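Local coordinates for packaging enzyme P4 (PDB 4BLO), which hydrolyses nucleoside triphosphates as the hexameric, RecA-like packaging motor of a double-stranded RNA phage, probably driving RNA into the viral procapsid, at residues T109-Y118 and T265-R273; I117-A127 and V247-C257. One frame throughout, in Å; residues are numbered along the deposited sequence.

Interaction 1 of 2, residues T109-Y118 and T265-R273. With ADP (adenosine-5'-diphosphate), chain N.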
loop_
_atom_site.group_PDB
_atom_site.type_symbol
_atom_site.label_atom_id
_atom_site.label_comp_id
_atom_site.label_asym_id
_atom_site.label_seq_id
_atom_site.Cartn_x
_atom_site.Cartn_y
_atom_site.Cartn_z
ATOM N N THR L 109 -4.150 -16.843 41.136
ATOM C CA THR L 109 -5.121 -15.771 41.305
ATOM C C THR L 109 -4.463 -14.566 42.023
ATOM O O THR L 109 -3.393 -14.728 42.614
ATOM C CB THR L 109 -6.400 -16.281 42.001
ATOM O OG1 THR L 109 -6.077 -17.107 43.126
ATOM C CG2 THR L 109 -7.310 -17.028 41.052
ATOM N N HIS L 110 -5.074 -13.355 41.900
ATOM C CA HIS L 110 -4.614 -12.082 42.474
ATOM C C HIS L 110 -5.801 -11.286 43.064
ATOM O O HIS L 110 -6.963 -11.572 42.754
ATOM C CB HIS L 110 -3.900 -11.236 41.389
ATOM C CG HIS L 110 -2.657 -11.854 40.827
ATOM N ND1 HIS L 110 -1.403 -11.456 41.246
ATOM C CD2 HIS L 110 -2.514 -12.804 39.874
ATOM C CE1 HIS L 110 -0.541 -12.182 40.552
ATOM N NE2 HIS L 110 -1.161 -13.012 39.719
ATOM N N ARG L 111 -5.511 -10.292 43.912
ATOM C CA ARG L 111 -6.542 -9.428 44.491
ATOM C C ARG L 111 -6.672 -8.110 43.683
ATOM O O ARG L 111 -7.650 -7.373 43.861
ATOM C CB ARG L 111 -6.227 -9.121 45.957
ATOM C CG ARG L 111 -6.665 -10.211 46.918
ATOM C CD ARG L 111 -6.310 -9.877 48.357
ATOM N NE ARG L 111 -4.958 -10.321 48.702
ATOM C CZ ARG L 111 -4.447 -10.319 49.931
ATOM N NH1 ARG L 111 -5.169 -9.884 50.959
ATOM N NH2 ARG L 111 -3.212 -10.752 50.143
ATOM N N TRP L 112 -5.687 -7.840 42.797
ATOM C CA TRP L 112 -5.581 -6.646 41.970
ATOM C C TRP L 112 -5.423 -7.032 40.498
ATOM O O TRP L 112 -4.686 -7.979 40.225
ATOM C CB TRP L 112 -4.368 -5.825 42.443
ATOM C CG TRP L 112 -4.171 -4.492 41.776
ATOM C CD1 TRP L 112 -4.631 -3.288 42.215
ATOM C CD2 TRP L 112 -3.388 -4.220 40.596
ATOM N NE1 TRP L 112 -4.194 -2.280 41.382
ATOM C CE2 TRP L 112 -3.438 -2.826 40.372
ATOM C CE3 TRP L 112 -2.651 -5.018 39.710
ATOM C CZ2 TRP L 112 -2.770 -2.213 39.306
ATOM C CZ3 TRP L 112 -1.980 -4.409 38.662
ATOM C CH2 TRP L 112 -2.040 -3.024 38.470
ATOM N N PRO L 113 -6.051 -6.327 39.519
ATOM C CA PRO L 113 -6.938 -5.144 39.642
ATOM C C PRO L 113 -8.348 -5.467 40.153
ATOM O O PRO L 113 -9.094 -4.545 40.495
ATOM C CB PRO L 113 -6.988 -4.600 38.214
ATOM C CG PRO L 113 -6.790 -5.819 37.341
ATOM C CD PRO L 113 -5.857 -6.722 38.110
ATOM N N SER L 114 -8.713 -6.764 40.219
ATOM C CA SER L 114 -10.009 -7.208 40.728
ATOM C C SER L 114 -9.852 -8.469 41.583
ATOM O O SER L 114 -8.894 -9.213 41.398
ATOM C CB SER L 114 -10.995 -7.447 39.595
ATOM O OG SER L 114 -12.254 -7.852 40.109
ATOM N N GLU L 115 -10.783 -8.693 42.536
ATOM C CA GLU L 115 -10.724 -9.823 43.463
ATOM C C GLU L 115 -10.849 -11.165 42.760
ATOM O O GLU L 115 -11.795 -11.392 41.998
ATOM C CB GLU L 115 -11.802 -9.717 44.558
ATOM C CG GLU L 115 -11.302 -9.121 45.865
ATOM C CD GLU L 115 -10.361 -9.944 46.729
ATOM O OE1 GLU L 115 -10.133 -11.136 46.420
ATOM O OE2 GLU L 115 -9.864 -9.387 47.735
ATOM N N GLY L 116 -9.879 -12.030 43.047
ATOM C CA GLY L 116 -9.800 -13.395 42.542
ATOM C C GLY L 116 -9.443 -13.517 41.085
ATOM O O GLY L 116 -9.632 -14.583 40.506
ATOM N N ILE L 117 -8.893 -12.439 40.497
ATOM C CA ILE L 117 -8.520 -12.370 39.085
ATOM C C ILE L 117 -7.372 -13.359 38.760
ATOM O O ILE L 117 -6.483 -13.593 39.588
ATOM C CB ILE L 117 -8.186 -10.896 38.639
ATOM C CG1 ILE L 117 -8.195 -10.751 37.083
ATOM C CG2 ILE L 117 -6.903 -10.345 39.298
ATOM C CD1 ILE L 117 -8.158 -9.372 36.502
ATOM N N TYR L 118 -7.407 -13.916 37.537
ATOM C CA TYR L 118 -6.368 -14.818 37.057
ATOM C C TYR L 118 -5.159 -14.003 36.627
ATOM O O TYR L 118 -5.284 -12.797 36.409
ATOM C CB TYR L 118 -6.875 -15.719 35.901
ATOM C CG TYR L 118 -7.910 -16.750 36.306
ATOM C CD1 TYR L 118 -7.769 -17.490 37.481
ATOM C CD2 TYR L 118 -8.987 -17.048 35.479
ATOM C CE1 TYR L 118 -8.713 -18.441 37.855
ATOM C CE2 TYR L 118 -9.928 -18.019 35.833
ATOM C CZ TYR L 118 -9.791 -18.709 37.025
ATOM O OH TYR L 118 -10.726 -19.651 37.386
ATOM N N THR L 265 -16.460 -2.887 32.553
ATOM C CA THR L 265 -15.404 -3.783 33.033
ATOM C C THR L 265 -15.688 -5.241 32.714
ATOM O O THR L 265 -16.834 -5.648 32.531
ATOM C CB THR L 265 -15.104 -3.656 34.520
ATOM O OG1 THR L 265 -16.262 -3.933 35.317
ATOM C CG2 THR L 265 -14.394 -2.368 34.877
ATOM N N MET L 266 -14.615 -6.018 32.664
ATOM C CA MET L 266 -14.611 -7.452 32.440
ATOM C C MET L 266 -13.401 -8.015 33.145
ATOM O O MET L 266 -12.281 -7.547 32.902
ATOM C CB MET L 266 -14.574 -7.761 30.933
ATOM C CG MET L 266 -14.697 -9.223 30.569
ATOM S SD MET L 266 -13.294 -10.267 30.992
ATOM C CE MET L 266 -11.985 -9.482 30.066
ATOM N N PHE L 267 -13.619 -9.034 33.989
ATOM C CA PHE L 267 -12.556 -9.715 34.719
ATOM C C PHE L 267 -12.853 -11.197 34.805
ATOM O O PHE L 267 -13.963 -11.601 35.176
ATOM C CB PHE L 267 -12.339 -9.113 36.127
ATOM C CG PHE L 267 -12.009 -7.635 36.142
ATOM C CD1 PHE L 267 -10.771 -7.172 35.694
ATOM C CD2 PHE L 267 -12.931 -6.702 36.612
ATOM C CE1 PHE L 267 -10.463 -5.803 35.718
ATOM C CE2 PHE L 267 -12.617 -5.331 36.639
ATOM C CZ PHE L 267 -11.387 -4.894 36.192
ATOM N N ARG L 268 -11.849 -11.999 34.426
ATOM C CA ARG L 268 -11.862 -13.464 34.458
ATOM C C ARG L 268 -11.303 -13.884 35.805
ATOM O O ARG L 268 -10.083 -13.912 35.989
ATOM C CB ARG L 268 -11.037 -14.048 33.297
ATOM C CG ARG L 268 -11.545 -13.642 31.923
ATOM C CD ARG L 268 -10.680 -14.167 30.806
ATOM N NE ARG L 268 -10.922 -13.412 29.576
ATOM C CZ ARG L 268 -11.776 -13.760 28.617
ATOM N NH1 ARG L 268 -12.458 -14.897 28.704
ATOM N NH2 ARG L 268 -11.929 -12.993 27.549
ATOM N N THR L 269 -12.206 -14.126 36.776
ATOM C CA THR L 269 -11.859 -14.460 38.156
ATOM C C THR L 269 -11.982 -15.946 38.455
ATOM O O THR L 269 -12.409 -16.715 37.596
ATOM C CB THR L 269 -12.772 -13.680 39.130
ATOM O OG1 THR L 269 -14.111 -14.185 39.047
ATOM C CG2 THR L 269 -12.734 -12.173 38.909
ATOM N N ASN L 270 -11.664 -16.331 39.708
ATOM C CA ASN L 270 -11.825 -17.697 40.203
ATOM C C ASN L 270 -13.330 -17.984 40.447
ATOM O O ASN L 270 -13.734 -19.150 40.489
ATOM C CB ASN L 270 -10.969 -17.972 41.469
ATOM C CG ASN L 270 -11.024 -16.951 42.597
ATOM O OD1 ASN L 270 -12.029 -16.271 42.840
ATOM N ND2 ASN L 270 -9.945 -16.872 43.364
ATOM N N LYS L 271 -14.155 -16.908 40.565
ATOM C CA LYS L 271 -15.615 -16.971 40.750
ATOM C C LYS L 271 -16.324 -16.951 39.377
ATOM O O LYS L 271 -17.551 -17.034 39.322
ATOM C CB LYS L 271 -16.130 -15.808 41.634
ATOM C CG LYS L 271 -15.438 -15.651 42.981
ATOM C CD LYS L 271 -16.277 -16.244 44.079
ATOM C CE LYS L 271 -15.695 -15.942 45.431
ATOM N NZ LYS L 271 -16.759 -15.896 46.451
ATOM N N GLY L 272 -15.537 -16.820 38.305
ATOM C CA GLY L 272 -16.012 -16.788 36.922
ATOM C C GLY L 272 -15.826 -15.463 36.189
ATOM O O GLY L 272 -15.341 -14.489 36.783
ATOM N N ARG L 273 -16.238 -15.407 34.886
ATOM C CA ARG L 273 -16.149 -14.174 34.065
ATOM C C ARG L 273 -17.203 -13.167 34.527
ATOM O O ARG L 273 -18.411 -13.452 34.472
ATOM C CB ARG L 273 -16.296 -14.434 32.547
ATOM C CG ARG L 273 -15.137 -15.199 31.907
ATOM C CD ARG L 273 -15.480 -15.716 30.515
ATOM N NE ARG L 273 -15.628 -14.627 29.541
ATOM C CZ ARG L 273 -16.146 -14.762 28.320
ATOM N NH1 ARG L 273 -16.592 -15.943 27.903
ATOM N NH2 ARG L 273 -16.240 -13.714 27.514
HETATM P PB ADP N . -16.878 -16.321 22.149
HETATM O O1B ADP N . -17.780 -16.254 20.892
HETATM O O2B ADP N . -16.031 -17.605 22.097
HETATM O O3B ADP N . -15.975 -15.137 22.203
HETATM P PA ADP N . -17.829 -17.307 24.740
HETATM O O1A ADP N . -16.412 -17.370 25.338
HETATM O O2A ADP N . -18.267 -18.668 24.332
HETATM O O3A ADP N . -17.807 -16.348 23.454
HETATM O "O5'" ADP N . -18.842 -16.727 25.802
HETATM C "C5'" ADP N . -20.057 -16.089 25.375
HETATM C "C4'" ADP N . -20.914 -15.742 26.563
HETATM O "O4'" ADP N . -20.235 -14.768 27.386
HETATM C "C3'" ADP N . -22.236 -15.090 26.179
HETATM O "O3'" ADP N . -23.213 -16.083 25.887
HETATM C "C2'" ADP N . -22.549 -14.228 27.404
HETATM O "O2'" ADP N . -23.213 -14.959 28.429
HETATM C "C1'" ADP N . -21.148 -13.782 27.837
HETATM N N9 ADP N . -20.741 -12.468 27.330
HETATM C C8 ADP N . -19.830 -12.201 26.336
HETATM N N7 ADP N . -19.671 -10.929 26.078
HETATM C C5 ADP N . -20.543 -10.300 26.970
HETATM C C6 ADP N . -20.858 -8.947 27.188
HETATM N N6 ADP N . -20.307 -7.933 26.517
HETATM N N1 ADP N . -21.783 -8.664 28.139
HETATM C C2 ADP N . -22.336 -9.673 28.820
HETATM N N3 ADP N . -22.110 -10.985 28.702
HETATM C C4 ADP N . -21.197 -11.242 27.743
#
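Ile-117 and Thr-269 meet in a single backbone bridge, their CA atoms 4.0 Å apart, with one hydrogen bond on each side of the pair: Tyr-118 N to Arg-268 O at 3.1 Å and Asn-270 N to Gly-116 O at 2.8 Å. The first is fairly straight (159°) and lies in the carbonyl plane; the second is bent, its donor tilted from the plane of the Gly-116 carbonyl. Gly-116, third residue of the type II turn Ser-114 to Ile-117, has the positive phi (72°) that this turn position takes and that glycine adopts easily. Phe-267 offers a broad aromatic face to Ser-114 CB, a CH-pi contact 3.7 Å from the ring centroid. Ile-117 CD1 reaches Phe-267 CD1 at 3.5 Å, since CG1 stands anti to the backbone N (chi1 -163°) and carries the methyl on toward the ring. The small hairpin 109-118 is thus fastened to strand 261-269, beside the edge of the RecA-like sheet, where a type I turn leads back into strand 272-275. Threonine suits the start of that turn: the hydroxyl of Thr-269 closes it, OG1 donating at 2.6 Å to Gly-272 O, which also accepts Thr-269 N. The flat Tyr-118 ring lays one face against the Thr-269 to Asn-270 peptide. Arg-268 leads away, its guanidinium bonded to Met-248 O and Thr-251 O. Past the turn, Arg-273 NH1 donates to ADP O1A at 2.9 Å and to O5'. That nucleotide is bound by Lys-132 and backbone amides, both of the second subunit, so long Arg-273 reaches it across a subunit boundary.

Interaction 2 of 2, residues I117-A127 and V247-C257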
loop_
_atom_site.group_PDB
_atom_site.type_symbol
_atom_site.label_atom_id
_atom_site.label_comp_id
_atom_site.label_asym_id
_atom_site.label_seq_id
_atom_site.Cartn_x
_atom_site.Cartn_y
_atom_site.Cartn_z
ATOM N N ILE L 117 -8.893 -12.439 40.497
ATOM C CA ILE L 117 -8.520 -12.370 39.085
ATOM C C ILE L 117 -7.372 -13.359 38.760
ATOM O O ILE L 117 -6.483 -13.593 39.588
ATOM C CB ILE L 117 -8.186 -10.896 38.639
ATOM C CG1 ILE L 117 -8.195 -10.751 37.083
ATOM C CG2 ILE L 117 -6.903 -10.345 39.298
ATOM C CD1 ILE L 117 -8.158 -9.372 36.502
ATOM N N TYR L 118 -7.407 -13.916 37.537
ATOM C CA TYR L 118 -6.368 -14.818 37.057
ATOM C C TYR L 118 -5.159 -14.003 36.627
ATOM O O TYR L 118 -5.284 -12.797 36.409
ATOM C CB TYR L 118 -6.875 -15.719 35.901
ATOM C CG TYR L 118 -7.910 -16.750 36.306
ATOM C CD1 TYR L 118 -7.769 -17.490 37.481
ATOM C CD2 TYR L 118 -8.987 -17.048 35.479
ATOM C CE1 TYR L 118 -8.713 -18.441 37.855
ATOM C CE2 TYR L 118 -9.928 -18.019 35.833
ATOM C CZ TYR L 118 -9.791 -18.709 37.025
ATOM O OH TYR L 118 -10.726 -19.651 37.386
ATOM N N SER L 119 -3.984 -14.633 36.553
ATOM C CA SER L 119 -2.781 -13.954 36.079
ATOM C C SER L 119 -2.922 -13.710 34.577
ATOM O O SER L 119 -3.492 -14.542 33.863
ATOM C CB SER L 119 -1.540 -14.784 36.385
ATOM O OG SER L 119 -1.407 -14.988 37.781
ATOM N N GLY L 120 -2.471 -12.545 34.131
ATOM C CA GLY L 120 -2.556 -12.138 32.734
ATOM C C GLY L 120 -2.472 -10.639 32.580
ATOM O O GLY L 120 -1.839 -9.961 33.399
ATOM N N VAL L 121 -3.125 -10.101 31.546
ATOM C CA VAL L 121 -3.114 -8.660 31.336
ATOM C C VAL L 121 -4.546 -8.099 31.383
ATOM O O VAL L 121 -5.519 -8.774 31.035
ATOM C CB VAL L 121 -2.320 -8.219 30.072
ATOM C CG1 VAL L 121 -3.168 -8.230 28.803
ATOM C CG2 VAL L 121 -1.690 -6.852 30.288
ATOM N N THR L 122 -4.642 -6.886 31.917
ATOM C CA THR L 122 -5.857 -6.096 32.032
ATOM C C THR L 122 -5.622 -4.881 31.138
ATOM O O THR L 122 -4.506 -4.355 31.127
ATOM C CB THR L 122 -6.159 -5.796 33.494
ATOM O OG1 THR L 122 -6.304 -7.040 34.193
ATOM C CG2 THR L 122 -7.405 -4.930 33.674
ATOM N N ALA L 123 -6.627 -4.498 30.318
ATOM C CA ALA L 123 -6.466 -3.386 29.383
ATOM C C ALA L 123 -7.371 -2.237 29.745
ATOM O O ALA L 123 -8.592 -2.351 29.700
ATOM C CB ALA L 123 -6.718 -3.839 27.943
ATOM N N LEU L 124 -6.754 -1.123 30.111
ATOM C CA LEU L 124 -7.464 0.081 30.504
ATOM C C LEU L 124 -7.627 0.963 29.273
ATOM O O LEU L 124 -6.700 1.657 28.870
ATOM C CB LEU L 124 -6.723 0.777 31.669
ATOM C CG LEU L 124 -7.206 2.102 32.238
ATOM C CD1 LEU L 124 -8.523 1.954 32.935
ATOM C CD2 LEU L 124 -6.172 2.642 33.175
ATOM N N MET L 125 -8.838 0.878 28.668
ATOM C CA MET L 125 -9.298 1.562 27.456
ATOM C C MET L 125 -9.965 2.909 27.740
ATOM O O MET L 125 -10.407 3.172 28.857
ATOM C CB MET L 125 -10.310 0.661 26.722
ATOM C CG MET L 125 -9.670 -0.405 25.864
ATOM S SD MET L 125 -10.309 -0.265 24.191
ATOM C CE MET L 125 -8.877 -0.685 23.269
ATOM N N GLY L 126 -10.092 3.701 26.685
ATOM C CA GLY L 126 -10.755 4.997 26.713
ATOM C C GLY L 126 -10.245 5.966 25.679
ATOM O O GLY L 126 -9.067 5.928 25.313
ATOM N N ALA L 127 -11.125 6.882 25.223
ATOM C CA ALA L 127 -10.803 7.975 24.300
ATOM C C ALA L 127 -9.816 8.915 25.002
ATOM O O ALA L 127 -9.594 8.731 26.195
ATOM C CB ALA L 127 -12.077 8.718 23.913
ATOM N N VAL L 247 -11.389 -6.385 22.501
ATOM C CA VAL L 247 -10.280 -6.416 23.466
ATOM C C VAL L 247 -10.665 -7.311 24.651
ATOM O O VAL L 247 -9.822 -8.065 25.159
ATOM C CB VAL L 247 -9.852 -4.991 23.905
ATOM C CG1 VAL L 247 -8.925 -5.040 25.117
ATOM C CG2 VAL L 247 -9.175 -4.241 22.751
ATOM N N MET L 248 -11.941 -7.266 25.054
ATOM C CA MET L 248 -12.476 -8.099 26.132
ATOM C C MET L 248 -12.218 -9.597 25.858
ATOM O O MET L 248 -11.914 -10.344 26.782
ATOM C CB MET L 248 -13.976 -7.844 26.245
ATOM C CG MET L 248 -14.399 -6.977 27.397
ATOM S SD MET L 248 -16.146 -6.644 27.067
ATOM C CE MET L 248 -16.766 -6.339 28.690
ATOM N N ALA L 249 -12.320 -10.018 24.585
ATOM C CA ALA L 249 -12.107 -11.387 24.092
ATOM C C ALA L 249 -10.603 -11.734 23.946
ATOM O O ALA L 249 -10.266 -12.884 23.646
ATOM C CB ALA L 249 -12.810 -11.557 22.752
ATOM N N SER L 250 -9.713 -10.741 24.179
ATOM C CA SER L 250 -8.266 -10.878 24.041
ATOM C C SER L 250 -7.486 -10.661 25.355
ATOM O O SER L 250 -6.265 -10.835 25.353
ATOM C CB SER L 250 -7.766 -9.891 22.988
ATOM O OG SER L 250 -8.416 -10.104 21.746
ATOM N N THR L 251 -8.157 -10.281 26.468
ATOM C CA THR L 251 -7.461 -10.062 27.741
ATOM C C THR L 251 -8.199 -10.731 28.926
ATOM O O THR L 251 -9.398 -11.013 28.823
ATOM C CB THR L 251 -7.281 -8.547 28.023
ATOM O OG1 THR L 251 -8.559 -7.946 28.266
ATOM C CG2 THR L 251 -6.482 -7.805 26.934
ATOM N N VAL L 252 -7.470 -10.957 30.052
ATOM C CA VAL L 252 -7.940 -11.531 31.321
ATOM C C VAL L 252 -8.801 -10.464 32.079
ATOM O O VAL L 252 -9.669 -10.804 32.906
ATOM C CB VAL L 252 -6.695 -12.017 32.143
ATOM C CG1 VAL L 252 -7.000 -12.216 33.625
ATOM C CG2 VAL L 252 -6.111 -13.297 31.542
ATOM N N GLY L 253 -8.522 -9.194 31.769
ATOM C CA GLY L 253 -9.179 -8.023 32.333
ATOM C C GLY L 253 -9.295 -6.879 31.342
ATOM O O GLY L 253 -8.405 -6.644 30.511
ATOM N N ALA L 254 -10.416 -6.169 31.402
ATOM C CA ALA L 254 -10.645 -5.021 30.539
ATOM C C ALA L 254 -11.512 -4.015 31.264
ATOM O O ALA L 254 -12.490 -4.388 31.914
ATOM C CB ALA L 254 -11.288 -5.454 29.224
ATOM N N ILE L 255 -11.110 -2.739 31.172
ATOM C CA ILE L 255 -11.773 -1.574 31.760
ATOM C C ILE L 255 -11.954 -0.507 30.696
ATOM O O ILE L 255 -10.975 -0.134 30.043
ATOM C CB ILE L 255 -10.990 -0.980 32.968
ATOM C CG1 ILE L 255 -10.580 -2.042 34.010
ATOM C CG2 ILE L 255 -11.768 0.169 33.610
ATOM C CD1 ILE L 255 -9.294 -1.702 34.770
ATOM N N LEU L 256 -13.190 0.005 30.541
ATOM C CA LEU L 256 -13.480 1.106 29.638
ATOM C C LEU L 256 -13.688 2.370 30.465
ATOM O O LEU L 256 -14.349 2.329 31.499
ATOM C CB LEU L 256 -14.697 0.827 28.721
ATOM C CG LEU L 256 -15.039 1.935 27.649
ATOM C CD1 LEU L 256 -13.942 2.086 26.595
ATOM C CD2 LEU L 256 -16.390 1.701 27.000
ATOM N N CYS L 257 -13.095 3.475 30.020
ATOM C CA CYS L 257 -13.208 4.792 30.635
ATOM C C CYS L 257 -13.913 5.731 29.706
ATOM O O CYS L 257 -13.678 5.741 28.496
ATOM C CB CYS L 257 -11.844 5.347 31.019
ATOM S SG CYS L 257 -11.099 4.545 32.449
#
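Ala-123 bonds through both its N and its O to strand 253-258: its N donates to Gly-253 O at 2.8 Å and its O accepts Ile-255 N at 2.9 Å, the latter almost straight at 176°. Met-125 N to Ile-255 O and Cys-257 N to Met-125 O continue this parallel pairing of strands 120-126 and 253-257, whose axes differ by only 8°. Gly-253 O is gripped from opposite faces of its plane, by Ala-123 N and by Thr-251 OG1, which satisfies a buried carbonyl twice. Thr-122 lies alongside Gly-253, its OG1 3.6 Å from Gly-253 CA. On the same face as Thr-122, Leu-124 CD1 lies 3.8 Å from Ile-255 CG2 and also touches Cys-257 SG; the apolar side chains of Leu-124 and Ile-255, with the compact thiol of Cys-257, suit this buried face. On the opposite face of the sheet, small Ala-123 sets its CB against Val-247 CG1 at 3.8 Å, at the end of helix 240-248, while Met-125 bends so that CE meets Val-247 CG2 tip to tip. Before the strand, Val-252 wedges CG1 against Ile-117 CG1 and beside Tyr-118 O. In contrast to these buried residues, exposed Ala-127 is almost uncovered by the other segment and touches ADP instead. Here strand 120-126 runs into the phosphate-binding loop, with Lys-132 bonded to Gly-126 O, the central-strand and P-loop arrangement of RecA-like ATPases.

After N-terminal helices and two short strands, the chain forms the hairpin 109-118, then strand 120-126, the P-loop and the remaining parallel strands with their helices. Strand 253-258 comes back beside strand 120-126, so interaction 2 closes a loop of 119 residues. The chain then turns into antiparallel strand 261-269, whose end meets the hairpin in interaction 1, closing a wider loop that encloses the first. The two share Ile-117 and Tyr-118 and are joined further by a probable hydrogen bond from Ala-254 N to Met-266 O. Together they tie the sheet's centre, near one ADP, to its edge, where Arg-273 reaches a different ADP, bound mainly by the second subunit.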